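Local coordinates for spectinomycin 9-adenylyltransferase (PDB 6XZ0), which confers resistance to spectinomycin, but not streptomycin, by transferring AMP from ATP to the 9-hydroxyl of the drug and releasing diphosphate, at residues Thr30-Ser35 and Ser45-Leu50; Glu86-Ile91 and Glu105-Glu110; Leu130-Tyr135 and Ser160-Ala165; Leu188-Leu193 and Ile201-Ala206. All coordinates share one frame; numbering follows the deposited sequence.

Contact 1 of 4, residues Thr30-Ser35 and Ser45-Leu50; sequences TYMFGS and SDLDFL
Tyr31 and Leu50 form an antiparallel hydrogen-bonded pair with reciprocal backbone bonds: Tyr31 N gives its hydrogen to Leu50 O, and Leu50 N returns a bond to Tyr31 O at 2.6 Å. One step on, Met32 lies alongside Phe49 on the other face of the sheet. Met32 CG sits 3.5 Å from Phe49 CE2, the sulfur lies oblique to the ring in a Met-aromatic contact, and a bend at chi3 (55°) brings CE to 3.7 Å from Leu47 CD2. Phe33 has CG between its backbone N and carbonyl carbon (chi1 70°), which lays the ring across Asp48; Asp48 CB rests over one ring face, 3.9 Å from the centroid.

Beyond Phe33 the strands part. Ser35 and Asp48 are partly exposed, and a weak 3.3 Å bond from Ser45 OG to Ser35 O links the two ends. Gly34 and Ser35, with Asp46 and Asp48 in the facing segment, fit the nucleotidyltransferase signature, whose aspartates typically bind metal; Asp48 OD2 comes near Gly34 CA.

Helix 8-23 covers Met32 and Phe49, helix 129-139 covers Phe33 and Leu50, and strands 142-146 and 85-91 flank the pair.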
# COMPACT_ATOMS: atom_id res chain seq x y z
N THR A 30 -1.30 -15.64 5.36
CA THR A 30 -0.71 -14.31 5.47
C THR A 30 0.43 -14.20 4.47
O THR A 30 1.25 -15.12 4.36
CB THR A 30 -0.20 -14.03 6.89
OG1 THR A 30 1.10 -14.58 7.05
CG2 THR A 30 -1.13 -14.63 7.93
N TYR A 31 0.48 -13.08 3.75
CA TYR A 31 1.39 -12.94 2.62
C TYR A 31 2.03 -11.56 2.65
O TYR A 31 1.52 -10.62 3.26
CB TYR A 31 0.64 -13.16 1.29
CG TYR A 31 -0.16 -14.44 1.28
CD1 TYR A 31 -1.45 -14.48 1.80
CD2 TYR A 31 0.38 -15.60 0.76
CE1 TYR A 31 -2.18 -15.65 1.79
CE2 TYR A 31 -0.34 -16.78 0.76
CZ TYR A 31 -1.62 -16.80 1.27
OH TYR A 31 -2.33 -17.98 1.26
N MET A 32 3.18 -11.46 1.98
CA MET A 32 3.91 -10.21 1.84
C MET A 32 3.98 -9.82 0.37
O MET A 32 4.23 -10.68 -0.49
CB MET A 32 5.32 -10.32 2.42
CG MET A 32 5.39 -10.23 3.93
SD MET A 32 7.08 -10.30 4.54
CE MET A 32 7.82 -8.96 3.62
N PHE A 33 3.78 -8.54 0.08
CA PHE A 33 3.83 -8.05 -1.29
C PHE A 33 4.49 -6.68 -1.28
O PHE A 33 5.14 -6.28 -0.31
CB PHE A 33 2.42 -8.05 -1.91
CG PHE A 33 1.50 -7.01 -1.34
CD1 PHE A 33 1.14 -5.90 -2.08
CD2 PHE A 33 0.98 -7.14 -0.06
CE1 PHE A 33 0.29 -4.94 -1.56
CE2 PHE A 33 0.14 -6.19 0.47
CZ PHE A 33 -0.21 -5.08 -0.28
N GLY A 34 4.34 -5.96 -2.38
CA GLY A 34 4.91 -4.63 -2.50
C GLY A 34 6.36 -4.66 -2.91
O GLY A 34 6.91 -5.67 -3.34
N SER A 35 7.00 -3.51 -2.75
CA SER A 35 8.39 -3.31 -3.12
C SER A 35 9.37 -4.01 -2.19
O SER A 35 10.59 -3.84 -2.35
CB SER A 35 8.71 -1.82 -3.18
OG SER A 35 8.17 -1.15 -2.06
N SER A 45 12.70 -0.01 2.31
CA SER A 45 11.36 -0.41 1.89
C SER A 45 10.44 -0.67 3.08
O SER A 45 10.87 -0.80 4.23
CB SER A 45 11.42 -1.66 1.01
OG SER A 45 11.50 -1.33 -0.36
N ASP A 46 9.15 -0.74 2.78
CA ASP A 46 8.09 -0.93 3.76
C ASP A 46 7.57 -2.36 3.71
O ASP A 46 7.69 -3.06 2.70
CB ASP A 46 6.94 0.05 3.52
CG ASP A 46 7.37 1.50 3.69
OD1 ASP A 46 8.47 1.74 4.24
OD2 ASP A 46 6.60 2.40 3.28
N LEU A 47 6.98 -2.79 4.82
CA LEU A 47 6.51 -4.16 5.00
C LEU A 47 5.01 -4.20 4.76
O LEU A 47 4.22 -3.87 5.65
CB LEU A 47 6.86 -4.67 6.40
CG LEU A 47 8.35 -4.94 6.62
CD1 LEU A 47 8.60 -5.32 8.07
CD2 LEU A 47 8.84 -6.02 5.67
N ASP A 48 4.61 -4.64 3.57
CA ASP A 48 3.20 -4.71 3.19
C ASP A 48 2.72 -6.15 3.34
O ASP A 48 3.09 -7.02 2.55
CB ASP A 48 3.01 -4.22 1.75
CG ASP A 48 3.79 -2.96 1.46
OD1 ASP A 48 3.70 -2.00 2.25
OD2 ASP A 48 4.49 -2.93 0.43
N PHE A 49 1.90 -6.39 4.36
CA PHE A 49 1.33 -7.70 4.61
C PHE A 49 -0.08 -7.79 4.03
O PHE A 49 -0.82 -6.80 3.98
CB PHE A 49 1.28 -8.01 6.11
CG PHE A 49 2.62 -8.17 6.75
CD1 PHE A 49 3.21 -7.11 7.42
CD2 PHE A 49 3.30 -9.37 6.68
CE1 PHE A 49 4.45 -7.25 8.02
CE2 PHE A 49 4.54 -9.52 7.28
CZ PHE A 49 5.12 -8.46 7.94
N LEU A 50 -0.45 -8.99 3.60
CA LEU A 50 -1.81 -9.30 3.17
C LEU A 50 -2.28 -10.53 3.92
O LEU A 50 -1.59 -11.56 3.92
CB LEU A 50 -1.89 -9.52 1.66
CG LEU A 50 -3.25 -10.00 1.13
CD1 LEU A 50 -4.35 -9.04 1.56
CD2 LEU A 50 -3.22 -10.15 -0.38

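Contact 2 of 4, residues Glu86-Ile91 and Glu105-Glu110; sequences ELTIII and EFIYGE. With SCM (spectinomycin), chain B.
Glu105 and Phe106 both face Ile89, forming a classic beta bulge at the start of this antiparallel pairing. Ile89 O takes a 3.0 Å bond from Glu105 N and a weaker one from Phe106 N. The Glu105 side chain, bent at chi2 (67°), crosses Ile91 obliquely, with OE1 3.6 Å from Ile91 CD1; its carboxylate is held by a salt bridge to Lys124 and by Leu57 N.

Phe106 O then accepts a bond from Ile89 N. The Phe106 ring meets Leu87 CD2 at the edge, 3.9 Å from Phe106 CE2, while Ile89 CD1 approaches obliquely to 3.6 Å from Phe106 CD2. Helix 59-69 packs against the same ring.

Ile107 turns to the other face. With CG1 anti to the backbone N (chi1 170°) and a turn at chi2, CD1 reaches back to lie 3.6 Å from Thr88 CG2.

Tyr108 N gives Leu87 O a 2.8 Å bond, whereas the return bond from Leu87 N is weak. The phenol leads away from the partner strand toward Glu110, whose carboxylate also has Lys75, Ser73 and Gln113 as partners.

Opposite Gly109, Glu86 runs extended beyond CG and accepts a 3.0 Å bond from spectinomycin O11 at OE1; Asp180 is a second partner of the drug.

Chemically, then, a hairpin with an apolar middle and acidic residues toward its ends carries one carboxylate to the antibiotic. Glu86 anchors O11, a hydroxyl other than the adenylylated O9, which implies a part in holding the substrate.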
# COMPACT_ATOMS: atom_id res chain seq x y z
N GLU A 86 2.29 -2.10 7.03
CA GLU A 86 1.00 -1.87 6.41
C GLU A 86 0.37 -3.23 6.15
O GLU A 86 0.84 -3.99 5.29
CB GLU A 86 1.16 -1.08 5.11
CG GLU A 86 -0.00 -0.16 4.77
CD GLU A 86 0.29 0.71 3.56
OE1 GLU A 86 1.26 1.49 3.61
OE2 GLU A 86 -0.45 0.60 2.56
N LEU A 87 -0.69 -3.56 6.90
CA LEU A 87 -1.35 -4.85 6.79
C LEU A 87 -2.83 -4.63 6.50
O LEU A 87 -3.49 -3.85 7.18
CB LEU A 87 -1.17 -5.67 8.08
CG LEU A 87 -1.86 -7.03 8.25
CD1 LEU A 87 -1.07 -7.89 9.22
CD2 LEU A 87 -3.29 -6.91 8.74
N THR A 88 -3.33 -5.34 5.49
CA THR A 88 -4.74 -5.33 5.14
C THR A 88 -5.29 -6.74 5.26
O THR A 88 -4.64 -7.71 4.86
CB THR A 88 -4.96 -4.80 3.71
OG1 THR A 88 -4.88 -5.88 2.78
CG2 THR A 88 -3.91 -3.76 3.36
N ILE A 89 -6.50 -6.85 5.81
CA ILE A 89 -7.18 -8.12 5.98
C ILE A 89 -8.38 -8.16 5.04
O ILE A 89 -9.19 -7.23 5.02
CB ILE A 89 -7.64 -8.34 7.43
CG1 ILE A 89 -6.43 -8.36 8.37
CG2 ILE A 89 -8.41 -9.65 7.56
CD1 ILE A 89 -6.79 -8.74 9.79
N ILE A 90 -8.48 -9.24 4.27
CA ILE A 90 -9.64 -9.48 3.42
C ILE A 90 -10.24 -10.83 3.78
O ILE A 90 -9.58 -11.70 4.37
CB ILE A 90 -9.30 -9.42 1.92
CG1 ILE A 90 -8.61 -10.71 1.47
CG2 ILE A 90 -8.43 -8.20 1.61
CD1 ILE A 90 -8.35 -10.78 -0.01
N ILE A 91 -11.51 -11.00 3.42
CA ILE A 91 -12.25 -12.22 3.66
C ILE A 91 -12.46 -12.92 2.33
O ILE A 91 -12.88 -12.29 1.35
CB ILE A 91 -13.60 -11.94 4.36
CG1 ILE A 91 -13.36 -11.33 5.74
CG2 ILE A 91 -14.44 -13.20 4.45
CD1 ILE A 91 -14.63 -10.97 6.47
N GLU A 105 -11.86 -5.89 5.26
CA GLU A 105 -12.32 -6.09 6.63
C GLU A 105 -11.51 -5.29 7.65
O GLU A 105 -12.07 -4.83 8.65
CB GLU A 105 -12.28 -7.58 6.99
CG GLU A 105 -12.77 -7.91 8.40
CD GLU A 105 -14.25 -7.64 8.58
OE1 GLU A 105 -14.98 -7.58 7.57
OE2 GLU A 105 -14.69 -7.51 9.74
N PHE A 106 -10.21 -5.12 7.42
CA PHE A 106 -9.35 -4.45 8.39
C PHE A 106 -8.16 -3.85 7.67
O PHE A 106 -7.76 -4.32 6.60
CB PHE A 106 -8.89 -5.44 9.48
CG PHE A 106 -7.84 -4.88 10.40
CD1 PHE A 106 -8.19 -4.06 11.46
CD2 PHE A 106 -6.50 -5.19 10.21
CE1 PHE A 106 -7.23 -3.55 12.31
CE2 PHE A 106 -5.54 -4.68 11.06
CZ PHE A 106 -5.90 -3.86 12.11
N ILE A 107 -7.60 -2.80 8.26
CA ILE A 107 -6.42 -2.13 7.70
C ILE A 107 -5.61 -1.53 8.84
O ILE A 107 -6.15 -0.79 9.67
CB ILE A 107 -6.81 -1.04 6.68
CG1 ILE A 107 -5.59 -0.19 6.31
CG2 ILE A 107 -7.92 -0.15 7.23
CD1 ILE A 107 -4.52 -0.94 5.56
N TYR A 108 -4.32 -1.85 8.88
CA TYR A 108 -3.38 -1.13 9.72
C TYR A 108 -2.53 -0.22 8.85
O TYR A 108 -2.07 -0.62 7.78
CB TYR A 108 -2.48 -2.07 10.53
CG TYR A 108 -1.59 -1.33 11.51
CD1 TYR A 108 -2.03 -1.05 12.80
CD2 TYR A 108 -0.33 -0.89 11.14
CE1 TYR A 108 -1.22 -0.36 13.70
CE2 TYR A 108 0.48 -0.20 12.03
CZ TYR A 108 0.03 0.06 13.31
OH TYR A 108 0.83 0.74 14.19
N GLY A 109 -2.32 1.00 9.32
CA GLY A 109 -1.47 1.96 8.65
C GLY A 109 -1.10 3.08 9.60
O GLY A 109 -1.94 3.51 10.40
N GLU A 110 0.14 3.54 9.54
CA GLU A 110 0.59 4.53 10.51
C GLU A 110 0.08 5.94 10.19
O GLU A 110 0.12 6.81 11.07
CB GLU A 110 2.11 4.52 10.62
CG GLU A 110 2.60 4.62 12.05
CD GLU A 110 2.58 3.28 12.76
OE1 GLU A 110 3.53 2.49 12.55
OE2 GLU A 110 1.62 3.00 13.51
O1 SCM B . 2.50 5.64 4.17
C2 SCM B . 3.25 6.18 5.28
C2M SCM B . 3.16 5.17 6.40
C3 SCM B . 2.67 7.53 5.65
C4 SCM B . 2.64 8.43 4.44
O4 SCM B . 3.04 9.57 4.47
C5 SCM B . 2.07 7.77 3.16
O5 SCM B . 2.41 8.53 2.04
C6 SCM B . 2.66 6.37 2.98
O1B SCM B . 0.66 7.77 3.30
O2B SCM B . 1.95 5.65 2.00
C7 SCM B . -0.02 6.98 2.31
C8 SCM B . -1.51 6.95 2.65
N8 SCM B . -2.12 8.28 2.50
C8M SCM B . -2.24 9.02 3.76
C9 SCM B . -2.25 5.99 1.72
O9 SCM B . -2.24 6.52 0.40
C10 SCM B . -1.63 4.60 1.75
N10 SCM B . -2.43 3.71 0.89
C1M SCM B . -1.94 3.60 -0.48
C11 SCM B . -0.15 4.65 1.36
O11 SCM B . 0.42 3.35 1.45
C12 SCM B . 0.56 5.58 2.34

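Contact 3 of 4, residues Leu130-Tyr135 and Ser160-Ala165; sequences LTIMLY and SDVRRA
Val162, Ile132 and Thr131 give up the most surface where these two helices meet. Val162 CG2 is trans to the main-chain nitrogen, which presents that methyl to the isoleucine opposite: Val162 CG2 lies 4.0 Å from both CG1 and CG2 of Ile132, the two side chains crossing at about a right angle.

Ile132 then reaches on past Val162. Its CG1 comes 3.9 Å from Ala165 CB, and CD1 ends 3.7 Å from Ala165 O, against the last backbone turn of the 160-165 segment. Ile166 and Ser169 continue the surface that receives it.

One residue earlier, Thr131 meets Ala165 directly, CB to CB at 3.6 Å. Thr131 CG2 comes 4.0 Å from Asp161 O, in the first turn of helix 159-173. The small Ala165 side chain is thus gripped by both Thr131 and Ile132, with His100 from a loop also touching Thr131 and Ala165. The contact is van der Waals packing, mostly carbon on carbon.

The segment axes pass 8.9 Å apart at a crossing angle of -134°. Helix 129-139 packs on the nucleotidyltransferase sheet through Leu130, Met133 and Leu134, consistent with this being one of the places where the sheet-covering helix meets the helical C-terminal domain of an aminoglycoside adenylyltransferase.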
# COMPACT_ATOMS: atom_id res chain seq x y z
N LEU A 130 -7.44 -1.38 -3.13
CA LEU A 130 -7.21 -2.80 -2.88
C LEU A 130 -7.16 -3.60 -4.17
O LEU A 130 -6.53 -4.67 -4.21
CB LEU A 130 -8.31 -3.33 -1.96
CG LEU A 130 -8.34 -4.81 -1.58
CD1 LEU A 130 -7.07 -5.24 -0.87
CD2 LEU A 130 -9.56 -5.11 -0.72
N THR A 131 -7.80 -3.12 -5.24
CA THR A 131 -7.84 -3.88 -6.49
C THR A 131 -6.45 -4.03 -7.09
O THR A 131 -6.07 -5.12 -7.52
CB THR A 131 -8.79 -3.21 -7.48
OG1 THR A 131 -10.14 -3.33 -7.01
CG2 THR A 131 -8.68 -3.86 -8.85
N ILE A 132 -5.68 -2.94 -7.14
CA ILE A 132 -4.32 -3.03 -7.67
C ILE A 132 -3.42 -3.78 -6.70
O ILE A 132 -2.44 -4.41 -7.12
CB ILE A 132 -3.77 -1.63 -7.99
CG1 ILE A 132 -4.85 -0.77 -8.65
CG2 ILE A 132 -2.55 -1.73 -8.89
CD1 ILE A 132 -4.74 0.71 -8.34
N MET A 133 -3.72 -3.73 -5.40
CA MET A 133 -2.93 -4.47 -4.43
C MET A 133 -3.04 -5.97 -4.67
O MET A 133 -2.02 -6.67 -4.78
CB MET A 133 -3.37 -4.12 -3.01
CG MET A 133 -3.45 -2.62 -2.73
SD MET A 133 -3.31 -2.20 -0.99
CE MET A 133 -3.88 -3.72 -0.22
N LEU A 134 -4.27 -6.49 -4.76
CA LEU A 134 -4.46 -7.92 -4.99
C LEU A 134 -3.94 -8.33 -6.37
O LEU A 134 -3.50 -9.47 -6.54
CB LEU A 134 -5.93 -8.28 -4.86
CG LEU A 134 -6.61 -7.96 -3.52
CD1 LEU A 134 -8.12 -7.88 -3.71
CD2 LEU A 134 -6.25 -8.99 -2.46
N TYR A 135 -3.99 -7.43 -7.35
CA TYR A 135 -3.48 -7.75 -8.68
C TYR A 135 -1.97 -7.95 -8.65
O TYR A 135 -1.46 -8.95 -9.16
CB TYR A 135 -3.87 -6.65 -9.67
CG TYR A 135 -3.27 -6.83 -11.05
CD1 TYR A 135 -3.87 -7.67 -11.98
CD2 TYR A 135 -2.12 -6.15 -11.42
CE1 TYR A 135 -3.33 -7.83 -13.24
CE2 TYR A 135 -1.57 -6.31 -12.68
CZ TYR A 135 -2.18 -7.15 -13.59
OH TYR A 135 -1.63 -7.31 -14.84
N SER A 160 -9.27 -5.23 -16.90
CA SER A 160 -10.21 -4.14 -17.11
C SER A 160 -10.48 -3.39 -15.81
O SER A 160 -10.72 -2.18 -15.82
CB SER A 160 -11.51 -4.66 -17.70
OG SER A 160 -12.49 -4.86 -16.69
N ASP A 161 -10.44 -4.10 -14.67
CA ASP A 161 -10.76 -3.47 -13.40
C ASP A 161 -9.57 -2.74 -12.79
O ASP A 161 -9.77 -1.75 -12.07
CB ASP A 161 -11.29 -4.52 -12.42
CG ASP A 161 -12.71 -4.94 -12.73
OD1 ASP A 161 -13.09 -6.08 -12.39
OD2 ASP A 161 -13.46 -4.12 -13.31
N VAL A 162 -8.34 -3.19 -13.05
CA VAL A 162 -7.19 -2.44 -12.55
C VAL A 162 -7.10 -1.09 -13.25
O VAL A 162 -6.78 -0.07 -12.61
CB VAL A 162 -5.89 -3.26 -12.70
CG1 VAL A 162 -5.71 -3.74 -14.12
CG2 VAL A 162 -4.69 -2.42 -12.25
N ARG A 163 -7.38 -1.05 -14.55
CA ARG A 163 -7.27 0.20 -15.29
C ARG A 163 -8.23 1.25 -14.76
O ARG A 163 -7.92 2.45 -14.74
CB ARG A 163 -7.50 -0.04 -16.78
CG ARG A 163 -6.46 -0.95 -17.42
CD ARG A 163 -6.55 -0.93 -18.94
NE ARG A 163 -5.35 -0.35 -19.55
CZ ARG A 163 -4.81 -0.78 -20.68
NH1 ARG A 163 -5.35 -1.80 -21.34
NH2 ARG A 163 -3.72 -0.19 -21.16
N ARG A 164 -9.42 0.83 -14.31
CA ARG A 164 -10.33 1.77 -13.67
C ARG A 164 -9.97 1.99 -12.21
O ARG A 164 -10.08 3.11 -11.70
CB ARG A 164 -11.78 1.27 -13.79
CG ARG A 164 -12.78 2.15 -13.06
CD ARG A 164 -14.19 1.97 -13.58
NE ARG A 164 -14.91 0.94 -12.85
CZ ARG A 164 -14.93 -0.34 -13.20
NH1 ARG A 164 -14.27 -0.75 -14.27
NH2 ARG A 164 -15.61 -1.22 -12.47
N ALA A 165 -9.53 0.94 -11.51
CA ALA A 165 -9.02 1.10 -10.16
C ALA A 165 -7.85 2.08 -10.13
O ALA A 165 -7.69 2.83 -9.16
CB ALA A 165 -8.61 -0.25 -9.58

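Contact 4 of 4, residues Leu188-Leu193 and Ile201-Ala206; sequences LCRMIL and IPKDIA
Arg190 reaches over the turn that leads into helix 203-211, and its conformation shapes the contact. The chain runs fully extended through chi1 (-180°) and chi2, then turns at chi3 (-89°), bringing the guanidinium edge to the carbonyl of Ile201. NE lies beside Ile201 O, but the modelled approach is bent and implausibly short, so its geometry is best treated as doubtful. Pro202 lies at the guanidinium edge.

Lys203, bent at both chi2 (120°) and chi3, crosses the arginine obliquely and lays its methylene chain over one face of the guanidinium, CD 3.5 Å from Arg190 CZ. With these bends Lys203 NZ ends 5.1 Å from Arg190 NH2 and bonds Tyr229 OH.

Nearer the helix backbone the packing is mostly carbon on carbon. Arg190 CB sits 3.9 Å from Ala206 CB, and Leu193 CD2 meets Ile201 CG2 at 3.8 Å, while Cys189 CB rests 3.7 Å from Ala206 O.

Pro202 occupies the N-cap position of helix 203-211. Along helix 181-196, Leu188, Cys189, Met191 and Ile192 pack on helix 241-252, and Leu188 and Met191 also touch helix 159-173, placing the contact within the helical C-terminal bundle.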
# COMPACT_ATOMS: atom_id res chain seq x y z
N LEU A 188 1.42 8.44 -8.87
CA LEU A 188 0.76 8.67 -10.16
C LEU A 188 1.62 8.17 -11.31
O LEU A 188 1.11 7.57 -12.26
CB LEU A 188 0.45 10.15 -10.34
CG LEU A 188 -0.75 10.69 -9.57
CD1 LEU A 188 -0.90 12.19 -9.80
CD2 LEU A 188 -2.01 9.95 -9.98
N CYS A 189 2.93 8.40 -11.24
CA CYS A 189 3.84 7.91 -12.27
C CYS A 189 3.81 6.39 -12.34
O CYS A 189 3.68 5.81 -13.43
CB CYS A 189 5.25 8.41 -11.98
SG CYS A 189 5.26 10.13 -11.46
N ARG A 190 3.91 5.71 -11.19
CA ARG A 190 3.77 4.26 -11.17
C ARG A 190 2.47 3.82 -11.83
O ARG A 190 2.43 2.75 -12.46
CB ARG A 190 3.84 3.76 -9.72
CG ARG A 190 3.70 2.25 -9.60
CD ARG A 190 3.42 1.81 -8.18
NE ARG A 190 4.64 1.58 -7.42
CZ ARG A 190 4.67 1.11 -6.18
NH1 ARG A 190 3.54 0.82 -5.55
NH2 ARG A 190 5.83 0.93 -5.56
N MET A 191 1.42 4.62 -11.71
CA MET A 191 0.15 4.30 -12.37
C MET A 191 0.20 4.59 -13.87
O MET A 191 -0.45 3.88 -14.65
CB MET A 191 -0.98 5.09 -11.72
CG MET A 191 -1.22 4.72 -10.26
SD MET A 191 -2.12 6.00 -9.35
CE MET A 191 -3.25 6.57 -10.62
N ILE A 192 0.94 5.62 -14.29
CA ILE A 192 1.11 5.88 -15.71
C ILE A 192 1.76 4.68 -16.40
O ILE A 192 1.37 4.30 -17.51
CB ILE A 192 1.95 7.16 -15.93
CG1 ILE A 192 1.21 8.39 -15.39
CG2 ILE A 192 2.29 7.35 -17.40
CD1 ILE A 192 2.08 9.63 -15.32
N LEU A 193 2.75 4.07 -15.74
CA LEU A 193 3.46 2.94 -16.32
C LEU A 193 2.65 1.65 -16.21
O LEU A 193 2.63 0.85 -17.15
CB LEU A 193 4.82 2.76 -15.63
CG LEU A 193 5.99 3.70 -15.93
CD1 LEU A 193 5.59 5.15 -15.83
CD2 LEU A 193 7.15 3.40 -14.99
N ILE A 201 5.90 -1.04 -10.59
CA ILE A 201 7.31 -0.76 -10.40
C ILE A 201 7.41 0.01 -9.09
O ILE A 201 6.42 0.64 -8.67
CB ILE A 201 7.89 0.01 -11.61
CG1 ILE A 201 9.42 0.18 -11.59
CG2 ILE A 201 7.16 1.33 -11.80
CD1 ILE A 201 9.97 0.52 -12.97
N PRO A 202 8.53 -0.07 -8.37
CA PRO A 202 8.66 0.74 -7.16
C PRO A 202 8.60 2.22 -7.51
O PRO A 202 9.03 2.63 -8.59
CB PRO A 202 10.03 0.33 -6.60
CG PRO A 202 10.67 -0.52 -7.66
CD PRO A 202 9.56 -1.12 -8.44
N LYS A 203 8.02 3.00 -6.60
CA LYS A 203 7.92 4.44 -6.80
C LYS A 203 9.28 5.11 -6.90
O LYS A 203 9.37 6.23 -7.41
CB LYS A 203 7.10 5.05 -5.66
CG LYS A 203 5.74 4.41 -5.51
CD LYS A 203 5.57 3.78 -4.14
CE LYS A 203 5.66 4.81 -3.05
NZ LYS A 203 5.37 4.23 -1.71
N ASP A 204 10.34 4.45 -6.42
CA ASP A 204 11.67 5.02 -6.53
C ASP A 204 12.06 5.21 -7.99
O ASP A 204 12.44 6.31 -8.41
CB ASP A 204 12.69 4.12 -5.82
CG ASP A 204 14.00 4.83 -5.53
OD1 ASP A 204 14.36 5.77 -6.28
OD2 ASP A 204 14.68 4.46 -4.55
N ILE A 205 11.95 4.15 -8.79
CA ILE A 205 12.37 4.19 -10.19
C ILE A 205 11.21 4.51 -11.14
O ILE A 205 11.44 4.86 -12.30
CB ILE A 205 13.09 2.86 -10.52
CG1 ILE A 205 13.68 2.87 -11.94
CG2 ILE A 205 12.24 1.64 -10.17
CD1 ILE A 205 15.04 2.19 -12.03
N ALA A 206 9.96 4.46 -10.65
CA ALA A 206 8.83 4.94 -11.45
C ALA A 206 8.91 6.44 -11.69
O ALA A 206 8.53 6.91 -12.76
CB ALA A 206 7.52 4.58 -10.76

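Overall arrangement
The four contacts follow one another along the chain in series. Contacts 1 and 2, with centres 11 Å apart, share the mixed sheet of the nucleotidyltransferase domain, where strands 47-53 and 85-91 are neighbours. Contact 3 lies about 17 Å from the centre of each; its helix 129-139 covers the sheet through Met133 and Leu134, while helix 159-173 belongs to the helical C-terminal domain. Contact 4 lies in that domain, its centre 15 Å from that of contact 3, yet Pro202 still touches Ser35 of contact 1. Spectinomycin is hydrogen-bonded to Glu86 of contact 2 and lies about 6 Å from the Asp48 side chain and about 5 Å from that of Lys203, so both domains border its site.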